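Local coordinates for protein histone-lysine N-methyltransferase SETMAR (Homo sapiens, PDB 3F2K) that acts in DNA double-strand break repair, binds DNA through a mariner-derived transposase domain that keeps some nuclease activity, and dimethylates histone H3, at residues 103-108 / 138-143; 35-40 / 99-104. All blocks are in the same frame, centred on the assembly; numbering follows the deposited sequence.

Interactions 1 and 2 show how one helix of an RNase H-like transposase domain can serve two neighbours at once. Both draw on helix 98-115, where their ranges overlap at Q103 and E104, with centres about 8 Å apart. Along the chain strand 34-43 comes first, then helix 98-115, then helix 140-147. Interaction 2 joins the helix to the strand in the middle of the sheet that carries the metal ligand D38; interaction 1 joins it to the later helix 140-147. The two meet where T140 OG1 lies 3.4 Å from Y101 CD2. The shared helix thus links the buried strand of the magnesium site to helix 140-147 nearer the surface.

Interaction 1 of 2, residues 103-108 / 138-143; sequences QEIDEM and QPTLQK
The flat group at this interface is the carboxylate of D106, which receives the ammonium of K143 on the anti lone pair of OD2, the one turned away from OD1. The salt bridge is short, 2.7 Å from K143 NZ to D106 OD2, and the two side chains run nearly at right angles to each other. K143 gets there by folding: its chain bends at chi2 (55°) and again at chi3 (66°), bringing CD as well as CE to 3.6 Å from D106 OD2. The second flat group, the amide of Q103, is joined through a water that accepts from K143 NZ at 2.7 Å and reaches Q103 OE1 by a weak bond.

Here helix 98-115, before strand 126-128 in the chain, meets helix 140-147, which comes after that strand and the short helix 133-136, within the RNase H-like fold of the transposase domain. Beneath the polar bridge the contact turns apolar. I105 CG2 lies 3.9 Å from K143 CG, the two chains sliding past each other in opposite directions, while I105 CD1 approaches T140 CG2 at 3.7 Å across a right-angled crossing. Replacing K143 by an alanine would probably leave the D106 carboxylate without its positive mate and uncover the methyl CG2 of I105. The hydroxyl of T140 has its polar partners in S98 OG and the carbonyl of P134, and I105 continues onto L144 and L147 of helix 140-147 and onto W78 of strand 72-80.

Interaction 2 of 2, residues 35-40 / 99-104; sequences VTCDEK and EKYAQE. With MG (magnesium ion), chain D.
Between E39 and Y101, strand 35-40 and helical segment 99-104 keep their backbones well apart, with 10.9 Å from E39 CA to Y101 CA, and side chains span the gap. Y101 does most of the reaching: its ring is directed at the strand with CG anti to the backbone N (chi1 -168°). E39 OE2 comes obliquely to the ring, 3.4 Å from Y101 CE1, the carboxylate plane turned 32° from that of the ring. At the edge, near the ring plane, C37 SG approaches Y101 OH at 3.1 Å, a closeness that is doubtful because the cysteine was modelled in two positions.

The two oxygens of E39 have separate tasks. OE2 is hydrogen-bonded to H135 NE2, and the ring of H135 in turn stacks on Y101; OE1 accepts, at 2.6 Å, from a water that is itself a magnesium ligand. E39 is therefore a second-shell residue, holding a metal-bound water. Its neighbour D38 points away from the helix and binds the magnesium ion directly through OD1 at 2.2 Å, D130 and four waters completing six ligands. The amide of N165, probably the asparagine that replaces the third aspartate and cost the protein its transposase activity, hydrogen-bonds D38 OD2. A metal-binding aspartate on the central strand is characteristic of RNase H-like nucleases, and here, with D130, it belongs to the DDD-type active site of mariner transposases.

Interaction 1 of 2, residues 103-108 / 138-143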
loop_
_atom_site.group_PDB
_atom_site.type_symbol
_atom_site.label_atom_id
_atom_site.label_comp_id
_atom_site.label_asym_id
_atom_site.label_seq_id
_atom_site.Cartn_x
_atom_site.Cartn_y
_atom_site.Cartn_z
ATOM N N GLN A 103 9.762 4.598 12.116
ATOM C CA GLN A 103 9.766 6.062 12.134
ATOM C C GLN A 103 8.814 6.594 11.069
ATOM O O GLN A 103 8.087 7.561 11.297
ATOM C CB GLN A 103 11.182 6.600 11.933
ATOM C CG GLN A 103 12.042 6.327 13.157
ATOM C CD GLN A 103 11.380 6.869 14.459
ATOM O OE1 GLN A 103 11.163 6.123 15.439
ATOM N NE2 GLN A 103 10.990 8.155 14.429
ATOM N N GLU A 104 8.744 5.902 9.930
ATOM C CA GLU A 104 7.818 6.300 8.875
ATOM C C GLU A 104 6.361 6.128 9.290
ATOM O O GLU A 104 5.509 6.979 8.967
ATOM C CB GLU A 104 8.119 5.483 7.615
ATOM C CG GLU A 104 9.412 6.025 6.881
ATOM C CD GLU A 104 9.347 7.504 6.399
ATOM O OE1 GLU A 104 8.310 7.989 5.899
ATOM O OE2 GLU A 104 10.394 8.201 6.482
ATOM N N ILE A 105 6.064 5.028 9.963
ATOM C CA ILE A 105 4.688 4.751 10.483
ATOM C C ILE A 105 4.302 5.837 11.493
ATOM O O ILE A 105 3.208 6.377 11.445
ATOM C CB ILE A 105 4.663 3.387 11.156
ATOM C CG1 ILE A 105 4.707 2.265 10.099
ATOM C CG2 ILE A 105 3.432 3.187 12.054
ATOM C CD1 ILE A 105 4.920 0.875 10.791
ATOM N N ASP A 106 5.222 6.180 12.381
ATOM C CA ASP A 106 4.957 7.300 13.338
ATOM C C ASP A 106 4.613 8.599 12.593
ATOM O O ASP A 106 3.649 9.298 12.976
ATOM C CB ASP A 106 6.172 7.503 14.234
ATOM C CG ASP A 106 5.828 8.090 15.539
ATOM O OD1 ASP A 106 5.521 9.315 15.566
ATOM O OD2 ASP A 106 5.958 7.374 16.533
ATOM N N GLU A 107 5.379 8.948 11.560
ATOM C CA GLU A 107 5.153 10.213 10.815
ATOM C C GLU A 107 3.819 10.109 10.085
ATOM O O GLU A 107 3.037 11.072 10.127
ATOM C CB GLU A 107 6.276 10.467 9.804
ATOM C CG GLU A 107 6.184 11.849 9.138
ATOM C CD GLU A 107 7.333 12.167 8.189
ATOM O OE1 GLU A 107 8.373 11.476 8.235
ATOM O OE2 GLU A 107 7.172 13.142 7.393
HETATM N N MSE A 108 3.610 8.978 9.402
HETATM C CA MSE A 108 2.304 8.737 8.702
HETATM C C MSE A 108 1.105 8.897 9.676
HETATM O O MSE A 108 0.089 9.503 9.299
HETATM C CB MSE A 108 2.253 7.363 8.084
HETATM C CG MSE A 108 0.819 7.020 7.419
HETATM SE SE MSE A 108 -0.349 6.280 8.585
HETATM C CE MSE A 108 0.633 4.696 9.206
ATOM N N GLN A 138 10.600 -6.253 14.431
ATOM C CA GLN A 138 10.690 -5.194 15.416
ATOM C C GLN A 138 11.738 -4.183 14.852
ATOM O O GLN A 138 12.763 -4.598 14.202
ATOM C CB GLN A 138 11.144 -5.800 16.754
ATOM C CG GLN A 138 10.152 -6.689 17.465
ATOM C CD GLN A 138 8.815 -6.019 17.827
ATOM O OE1 GLN A 138 8.607 -4.805 17.582
ATOM N NE2 GLN A 138 7.900 -6.831 18.446
ATOM N N PRO A 139 11.590 -2.896 15.159
ATOM C CA PRO A 139 10.553 -2.380 16.069
ATOM C C PRO A 139 9.276 -1.900 15.423
ATOM O O PRO A 139 8.456 -1.284 16.120
ATOM C CB PRO A 139 11.286 -1.213 16.779
ATOM C CG PRO A 139 12.074 -0.587 15.663
ATOM C CD PRO A 139 12.584 -1.846 14.834
ATOM N N THR A 140 9.093 -2.225 14.127
ATOM C CA THR A 140 7.810 -1.986 13.450
ATOM C C THR A 140 6.613 -2.570 14.222
ATOM O O THR A 140 5.590 -1.880 14.380
ATOM C CB THR A 140 7.887 -2.454 11.968
ATOM O OG1 THR A 140 8.736 -1.537 11.288
ATOM C CG2 THR A 140 6.433 -2.420 11.285
ATOM N N LEU A 141 6.676 -3.842 14.645
ATOM C CA LEU A 141 5.542 -4.435 15.314
ATOM C C LEU A 141 5.174 -3.667 16.588
ATOM O O LEU A 141 4.000 -3.343 16.831
ATOM C CB LEU A 141 5.829 -5.918 15.628
ATOM C CG LEU A 141 6.020 -6.756 14.316
ATOM C CD1 LEU A 141 6.291 -8.146 14.702
ATOM C CD2 LEU A 141 4.667 -6.677 13.522
ATOM N N GLN A 142 6.171 -3.362 17.401
ATOM C CA GLN A 142 5.897 -2.558 18.603
ATOM C C GLN A 142 5.291 -1.156 18.294
ATOM O O GLN A 142 4.407 -0.712 19.002
ATOM C CB GLN A 142 7.139 -2.428 19.457
ATOM C CG GLN A 142 6.726 -1.863 20.858
ATOM C CD GLN A 142 7.893 -1.671 21.775
ATOM O OE1 GLN A 142 8.759 -0.793 21.566
ATOM N NE2 GLN A 142 7.930 -2.478 22.803
ATOM N N LYS A 143 5.747 -0.501 17.250
ATOM C CA LYS A 143 5.228 0.800 16.896
ATOM C C LYS A 143 3.739 0.689 16.575
ATOM O O LYS A 143 2.933 1.523 16.976
ATOM C CB LYS A 143 5.993 1.326 15.693
ATOM C CG LYS A 143 5.557 2.772 15.252
ATOM C CD LYS A 143 5.648 3.755 16.406
ATOM C CE LYS A 143 7.079 3.971 16.846
ATOM N NZ LYS A 143 7.083 5.204 17.736
HETATM O O HOH W 1 9.583 5.906 18.369
#

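Interaction 2 of 2, residues 35-40 / 99-104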
loop_
_atom_site.group_PDB
_atom_site.type_symbol
_atom_site.label_atom_id
_atom_site.label_comp_id
_atom_site.label_asym_id
_atom_site.label_seq_id
_atom_site.Cartn_x
_atom_site.Cartn_y
_atom_site.Cartn_z
ATOM N N VAL A 35 -5.687 1.609 6.254
ATOM C CA VAL A 35 -4.556 2.378 5.764
ATOM C C VAL A 35 -3.698 1.323 5.012
ATOM O O VAL A 35 -3.505 0.255 5.517
ATOM C CB VAL A 35 -3.716 2.951 6.926
ATOM C CG1 VAL A 35 -2.469 3.574 6.378
ATOM C CG2 VAL A 35 -4.552 4.129 7.615
ATOM N N THR A 36 -3.198 1.671 3.848
ATOM C CA THR A 36 -2.424 0.740 3.100
ATOM C C THR A 36 -1.194 1.377 2.462
ATOM O O THR A 36 -1.159 2.623 2.166
ATOM C CB THR A 36 -3.349 0.028 2.028
ATOM O OG1 THR A 36 -2.749 -1.203 1.593
ATOM C CG2 THR A 36 -3.713 0.931 0.847
ATOM N N CYS A 37 -0.223 0.536 2.117
ATOM C CA CYS A 37 1.022 1.084 1.585
ATOM C C CYS A 37 1.738 0.062 0.762
ATOM O O CYS A 37 1.357 -1.108 0.778
ATOM C CB CYS A 37 1.926 1.499 2.740
ATOM S SG CYS A 37 2.589 0.134 3.684
ATOM N N ASP A 38 2.788 0.537 0.093
ATOM C CA ASP A 38 3.744 -0.300 -0.592
ATOM C C ASP A 38 4.912 0.574 -1.011
ATOM O O ASP A 38 4.818 1.823 -1.141
ATOM C CB ASP A 38 3.128 -1.018 -1.837
ATOM C CG ASP A 38 3.929 -2.288 -2.245
ATOM O OD1 ASP A 38 4.688 -2.799 -1.381
ATOM O OD2 ASP A 38 3.764 -2.733 -3.388
ATOM N N GLU A 39 5.977 -0.126 -1.314
ATOM C CA GLU A 39 7.237 0.472 -1.795
ATOM C C GLU A 39 7.302 0.220 -3.306
ATOM O O GLU A 39 6.876 -0.842 -3.829
ATOM C CB GLU A 39 8.424 -0.190 -1.066
ATOM C CG GLU A 39 8.617 0.200 0.447
ATOM C CD GLU A 39 7.781 -0.684 1.417
ATOM O OE1 GLU A 39 7.039 -1.562 0.958
ATOM O OE2 GLU A 39 7.944 -0.502 2.642
ATOM N N LYS A 40 7.852 1.196 -4.015
ATOM C CA LYS A 40 8.199 0.980 -5.429
ATOM C C LYS A 40 9.495 1.721 -5.817
ATOM O O LYS A 40 9.708 2.861 -5.454
ATOM C CB LYS A 40 7.033 1.458 -6.327
ATOM C CG LYS A 40 7.340 1.624 -7.802
ATOM C CD LYS A 40 6.089 1.941 -8.575
ATOM C CE LYS A 40 6.427 2.217 -10.036
ATOM N NZ LYS A 40 6.600 0.856 -10.584
ATOM N N GLU A 99 13.715 -0.274 11.567
ATOM C CA GLU A 99 13.874 0.935 12.374
ATOM C C GLU A 99 13.343 2.138 11.581
ATOM O O GLU A 99 12.592 2.971 12.099
ATOM C CB GLU A 99 15.349 1.163 12.842
ATOM C CG GLU A 99 15.741 0.177 13.946
ATOM C CD GLU A 99 16.303 -1.160 13.394
ATOM O OE1 GLU A 99 16.388 -1.375 12.149
ATOM O OE2 GLU A 99 16.747 -1.976 14.198
ATOM N N LYS A 100 13.735 2.216 10.333
ATOM C CA LYS A 100 13.322 3.320 9.449
ATOM C C LYS A 100 11.797 3.225 9.236
ATOM O O LYS A 100 11.120 4.236 9.196
ATOM C CB LYS A 100 14.058 3.156 8.098
ATOM C CG LYS A 100 13.585 4.083 6.968
ATOM C CD LYS A 100 13.496 5.463 7.544
ATOM C CE LYS A 100 14.056 6.479 6.609
ATOM N NZ LYS A 100 12.920 7.059 5.823
ATOM N N TYR A 101 11.321 2.021 8.951
ATOM C CA TYR A 101 9.862 1.843 8.650
ATOM C C TYR A 101 9.039 2.208 9.877
ATOM O O TYR A 101 7.960 2.844 9.702
ATOM C CB TYR A 101 9.596 0.438 8.214
ATOM C CG TYR A 101 8.258 0.166 7.628
ATOM C CD1 TYR A 101 7.940 0.629 6.335
ATOM C CD2 TYR A 101 7.330 -0.603 8.330
ATOM C CE1 TYR A 101 6.745 0.315 5.742
ATOM C CE2 TYR A 101 6.059 -0.919 7.744
ATOM C CZ TYR A 101 5.803 -0.453 6.443
ATOM O OH TYR A 101 4.573 -0.747 5.833
ATOM N N ALA A 102 9.520 1.874 11.086
ATOM C CA ALA A 102 8.836 2.323 12.325
ATOM C C ALA A 102 8.689 3.866 12.452
ATOM O O ALA A 102 7.597 4.361 12.814
ATOM C CB ALA A 102 9.472 1.678 13.615
ATOM N N GLN A 103 9.762 4.598 12.116
ATOM C CA GLN A 103 9.766 6.062 12.134
ATOM C C GLN A 103 8.814 6.594 11.069
ATOM O O GLN A 103 8.087 7.561 11.297
ATOM C CB GLN A 103 11.182 6.600 11.933
ATOM C CG GLN A 103 12.042 6.327 13.157
ATOM C CD GLN A 103 11.380 6.869 14.459
ATOM O OE1 GLN A 103 11.163 6.123 15.439
ATOM N NE2 GLN A 103 10.990 8.155 14.429
ATOM N N GLU A 104 8.744 5.902 9.930
ATOM C CA GLU A 104 7.818 6.300 8.875
ATOM C C GLU A 104 6.361 6.128 9.290
ATOM O O GLU A 104 5.509 6.979 8.967
ATOM C CB GLU A 104 8.119 5.483 7.615
ATOM C CG GLU A 104 9.412 6.025 6.881
ATOM C CD GLU A 104 9.347 7.504 6.399
ATOM O OE1 GLU A 104 8.310 7.989 5.899
ATOM O OE2 GLU A 104 10.394 8.201 6.482
HETATM MG MG MG D . 5.983 -4.554 -1.628
HETATM O O HOH W 2 4.807 -5.093 -3.414
HETATM O O HOH W 3 7.037 -4.076 0.195
HETATM O O HOH W 4 7.273 -3.345 -2.641
HETATM O O HOH W 5 7.317 -6.234 -1.863
#